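Local coordinates for peptide-binding protein (Photobacterium damsela subsp. piscicida, PDB 6SQX), which cleaves the peptidoglycan of rival bacteria as a secreted NlpC/P60 endopeptidase, probably of the cysteine type, at residues 55-60 and 291-296. Residues are numbered along the deposited sequence; the frame is centred on the assembly and turned at random.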
ATOM      1  N   GLN A  55      -8.862 -14.567 -14.494  1.00 26.58           N
ATOM      2  CA  GLN A  55      -7.556 -14.146 -14.989  1.00 26.35           C
ATOM      3  C   GLN A  55      -6.839 -13.277 -13.964  1.00 24.14           C
ATOM      4  O   GLN A  55      -5.625 -13.426 -13.743  1.00 25.54           O
ATOM      5  CB  GLN A  55      -7.709 -13.373 -16.296  1.00 33.59           C
ATOM      6  CG  GLN A  55      -8.479 -14.111 -17.397  1.00 39.93           C
ATOM      7  CD  GLN A  55      -7.979 -15.534 -17.645  1.00 47.35           C
ATOM      8  OE1 GLN A  55      -6.796 -15.748 -17.921  1.00 50.74           O
ATOM      9  NE2 GLN A  55      -8.890 -16.516 -17.552  1.00 49.08           N
ATOM     10  N   MET A  56      -7.576 -12.369 -13.303  1.00 22.71           N
ATOM     11  CA  MET A  56      -6.958 -11.532 -12.281  1.00 22.56           C
ATOM     12  C   MET A  56      -6.461 -12.374 -11.107  1.00 21.86           C
ATOM     13  O   MET A  56      -5.391 -12.103 -10.542  1.00 21.61           O
ATOM     14  CB  MET A  56      -7.969 -10.488 -11.770  1.00 24.01           C
ATOM     15  CG  MET A  56      -8.310  -9.419 -12.794  1.00 25.26           C
ATOM     16  SD  MET A  56      -9.657  -8.428 -12.186  1.00 30.05           S
ATOM     17  CE  MET A  56      -9.588  -7.046 -13.320  1.00 31.66           C
ATOM     18  N   ASN A  57      -7.250 -13.381 -10.705  1.00 21.30           N
ATOM     19  CA  ASN A  57      -6.853 -14.202  -9.561  1.00 22.26           C
ATOM     20  C   ASN A  57      -5.624 -15.052  -9.901  1.00 23.21           C
ATOM     21  O   ASN A  57      -4.755 -15.248  -9.049  1.00 24.42           O
ATOM     22  CB  ASN A  57      -7.992 -15.133  -9.136  1.00 21.76           C
ATOM     23  CG  ASN A  57      -9.187 -14.434  -8.482  1.00 21.61           C
ATOM     24  OD1 ASN A  57     -10.266 -15.066  -8.413  1.00 22.90           O
ATOM     25  ND2 ASN A  57      -9.023 -13.180  -7.998  1.00 22.08           N
ATOM     26  N   GLU A  58      -5.534 -15.562 -11.142  1.00 22.88           N
ATOM     27  CA  GLU A  58      -4.334 -16.298 -11.542  1.00 23.16           C
ATOM     28  C   GLU A  58      -3.109 -15.392 -11.507  1.00 22.68           C
ATOM     29  O   GLU A  58      -2.033 -15.786 -11.023  1.00 23.68           O
ATOM     30  CB  GLU A  58      -4.534 -16.905 -12.930  1.00 27.24           C
ATOM     31  CG  GLU A  58      -5.452 -18.112 -12.885  1.00 31.86           C
ATOM     32  CD  GLU A  58      -5.758 -18.652 -14.257  1.00 39.29           C
ATOM     33  OE1 GLU A  58      -5.026 -18.271 -15.208  1.00 43.18           O
ATOM     34  OE2 GLU A  58      -6.709 -19.458 -14.384  1.00 41.20           O
ATOM     35  N   TYR A  59      -3.250 -14.163 -12.001  1.00 21.03           N
ATOM     36  CA  TYR A  59      -2.132 -13.232 -11.936  1.00 20.35           C
ATOM     37  C   TYR A  59      -1.751 -12.960 -10.491  1.00 21.00           C
ATOM     38  O   TYR A  59      -0.572 -13.000 -10.137  1.00 21.66           O
ATOM     39  CB  TYR A  59      -2.464 -11.939 -12.685  1.00 21.18           C
ATOM     40  CG  TYR A  59      -1.387 -10.895 -12.684  1.00 21.51           C
ATOM     41  CD1 TYR A  59      -0.183 -11.113 -13.338  1.00 22.00           C
ATOM     42  CD2 TYR A  59      -1.574  -9.665 -12.040  1.00 21.04           C
ATOM     43  CE1 TYR A  59       0.805 -10.143 -13.361  1.00 22.03           C
ATOM     44  CE2 TYR A  59      -0.590  -8.682 -12.049  1.00 22.12           C
ATOM     45  CZ  TYR A  59       0.616  -8.925 -12.711  1.00 22.29           C
ATOM     46  OH  TYR A  59       1.593  -7.959 -12.723  1.00 23.33           O
ATOM     47  N   PHE A  60      -2.756 -12.709  -9.624  1.00 19.87           N
ATOM     48  CA  PHE A  60      -2.477 -12.511  -8.204  1.00 19.26           C
ATOM     49  C   PHE A  60      -1.645 -13.659  -7.627  1.00 21.11           C
ATOM     50  O   PHE A  60      -0.662 -13.427  -6.913  1.00 21.11           O
ATOM     51  CB  PHE A  60      -3.785 -12.307  -7.410  1.00 19.27           C
ATOM     52  CG  PHE A  60      -3.563 -12.025  -5.956  1.00 19.45           C
ATOM     53  CD1 PHE A  60      -3.260 -13.060  -5.068  1.00 21.08           C
ATOM     54  CD2 PHE A  60      -3.662 -10.721  -5.470  1.00 20.51           C
ATOM     55  CE1 PHE A  60      -2.993 -12.791  -3.726  1.00 20.23           C
ATOM     56  CE2 PHE A  60      -3.417 -10.446  -4.128  1.00 21.15           C
ATOM     57  CZ  PHE A  60      -3.083 -11.496  -3.251  1.00 21.11           C
ATOM     58  N   THR A 291     -14.164 -16.707   3.022  0.77 21.90           N
ATOM     59  CA  THR A 291     -13.321 -17.416   2.064  0.77 21.77           C
ATOM     60  C   THR A 291     -12.730 -16.445   1.051  0.77 21.52           C
ATOM     61  O   THR A 291     -13.427 -15.577   0.512  0.77 23.16           O
ATOM     62  CB  THR A 291     -14.125 -18.510   1.342  0.77 23.27           C
ATOM     63  OG1 THR A 291     -14.600 -19.472   2.297  0.77 25.05           O
ATOM     64  CG2 THR A 291     -13.268 -19.221   0.280  0.77 23.30           C
ATOM     65  N   TRP A 292     -11.439 -16.597   0.789  1.00 20.60           N
ATOM     66  CA  TRP A 292     -10.694 -15.750  -0.125  1.00 19.84           C
ATOM     67  C   TRP A 292     -10.533 -16.476  -1.460  1.00 20.63           C
ATOM     68  O   TRP A 292     -10.372 -17.698  -1.474  1.00 21.96           O
ATOM     69  CB  TRP A 292      -9.318 -15.468   0.489  1.00 21.13           C
ATOM     70  CG  TRP A 292      -8.458 -14.616  -0.379  1.00 20.47           C
ATOM     71  CD1 TRP A 292      -8.354 -13.254  -0.349  1.00 19.96           C
ATOM     72  CD2 TRP A 292      -7.559 -15.070  -1.396  1.00 21.80           C
ATOM     73  NE1 TRP A 292      -7.480 -12.824  -1.324  1.00 19.21           N
ATOM     74  CE2 TRP A 292      -6.977 -13.928  -1.974  1.00 20.09           C
ATOM     75  CE3 TRP A 292      -7.223 -16.334  -1.894  1.00 22.75           C
ATOM     76  CZ2 TRP A 292      -6.028 -14.012  -3.003  1.00 21.18           C
ATOM     77  CZ3 TRP A 292      -6.318 -16.414  -2.947  1.00 23.20           C
ATOM     78  CH2 TRP A 292      -5.727 -15.260  -3.482  1.00 23.57           C
ATOM     79  N   PRO A 293     -10.580 -15.785  -2.620  1.00 20.46           N
ATOM     80  CA  PRO A 293     -10.862 -14.345  -2.731  1.00 21.05           C
ATOM     81  C   PRO A 293     -12.315 -14.000  -2.480  1.00 20.15           C
ATOM     82  O   PRO A 293     -13.224 -14.773  -2.814  1.00 22.66           O
ATOM     83  CB  PRO A 293     -10.539 -14.031  -4.192  1.00 20.19           C
ATOM     84  CG  PRO A 293      -9.726 -15.191  -4.683  1.00 22.78           C
ATOM     85  CD  PRO A 293     -10.230 -16.368  -3.940  1.00 22.26           C
ATOM     86  N   MET A 294     -12.527 -12.825  -1.892  1.00 19.78           N
ATOM     87  CA  MET A 294     -13.885 -12.362  -1.686  1.00 20.04           C
ATOM     88  C   MET A 294     -14.541 -12.116  -3.050  1.00 21.85           C
ATOM     89  O   MET A 294     -13.892 -11.667  -3.999  1.00 22.08           O
ATOM     90  CB  MET A 294     -13.821 -11.063  -0.892  1.00 20.70           C
ATOM     91  CG  MET A 294     -15.140 -10.396  -0.636  1.00 22.65           C
ATOM     92  SD  MET A 294     -15.004  -8.938   0.453  1.00 23.99           S
ATOM     93  CE  MET A 294     -14.531  -9.682   1.998  1.00 24.46           C
ATOM     94  N   THR A 295     -15.836 -12.382  -3.141  1.00 23.56           N
ATOM     95  CA  THR A 295     -16.529 -12.195  -4.402  1.00 24.79           C
ATOM     96  C   THR A 295     -16.540 -10.716  -4.784  1.00 23.83           C
ATOM     97  O   THR A 295     -16.815  -9.860  -3.928  1.00 23.28           O
ATOM     98  CB  THR A 295     -17.964 -12.690  -4.237  1.00 27.81           C
ATOM     99  OG1 THR A 295     -17.942 -14.090  -3.935  1.00 30.74           O
ATOM    100  CG2 THR A 295     -18.756 -12.477  -5.501  1.00 30.91           C
ATOM    101  N   PRO A 296     -16.227 -10.363  -6.068  1.00 23.72           N
ATOM    102  CA  PRO A 296     -16.073  -8.962  -6.475  1.00 23.45           C
ATOM    103  C   PRO A 296     -17.402  -8.286  -6.819  1.00 23.30           C
ATOM    104  O   PRO A 296     -17.589  -7.745  -7.912  1.00 24.59           O
ATOM    105  CB  PRO A 296     -15.130  -9.061  -7.677  1.00 24.44           C
ATOM    106  CG  PRO A 296     -15.591 -10.344  -8.348  1.00 25.10           C
ATOM    107  CD  PRO A 296     -15.860 -11.294  -7.157  1.00 25.03           C
TER
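F60 meets the benzo end of the W292 indole: its CD1 and CE1 lie against CZ2 and CH2, and the shortest approach, CE1 of F60 to CZ2 of W292, is 3.4 Å. The two six-membered rings are inclined at 55° with centroids 5.2 Å apart, an oblique aromatic pair in which CD1 of F60 lies close to the plane of the indole at its rim. In both residues CG is anti to the backbone N (chi1 -177° in F60, 179° in W292), which sends each ring out from its own backbone to meet the other. The cis peptide bond before P293 lets the proline ring lie on the preceding indole as a CH-pi contact, its CG 3.8 Å above the plane, over the ring centre. From there the same CG reaches the amide of N57, 3.8 Å from OD1, a van der Waals contact with no hydrogen bond between the two residues. The polar ends are tied instead to one neighbouring region, N57 ND2 to the carbonyls of F335 and G336 and W292 NE1 to that of S333, at the end of helix 326-334 and just beyond. W338 meets F60 edge-to-face, and Y64 stacks on it. This is cis Trp-Pro stacking within an aromatic cluster, joining helix 50-64 and the loop after strand 289-291 to the end of helix 326-334, in the probable NlpC/P60 region.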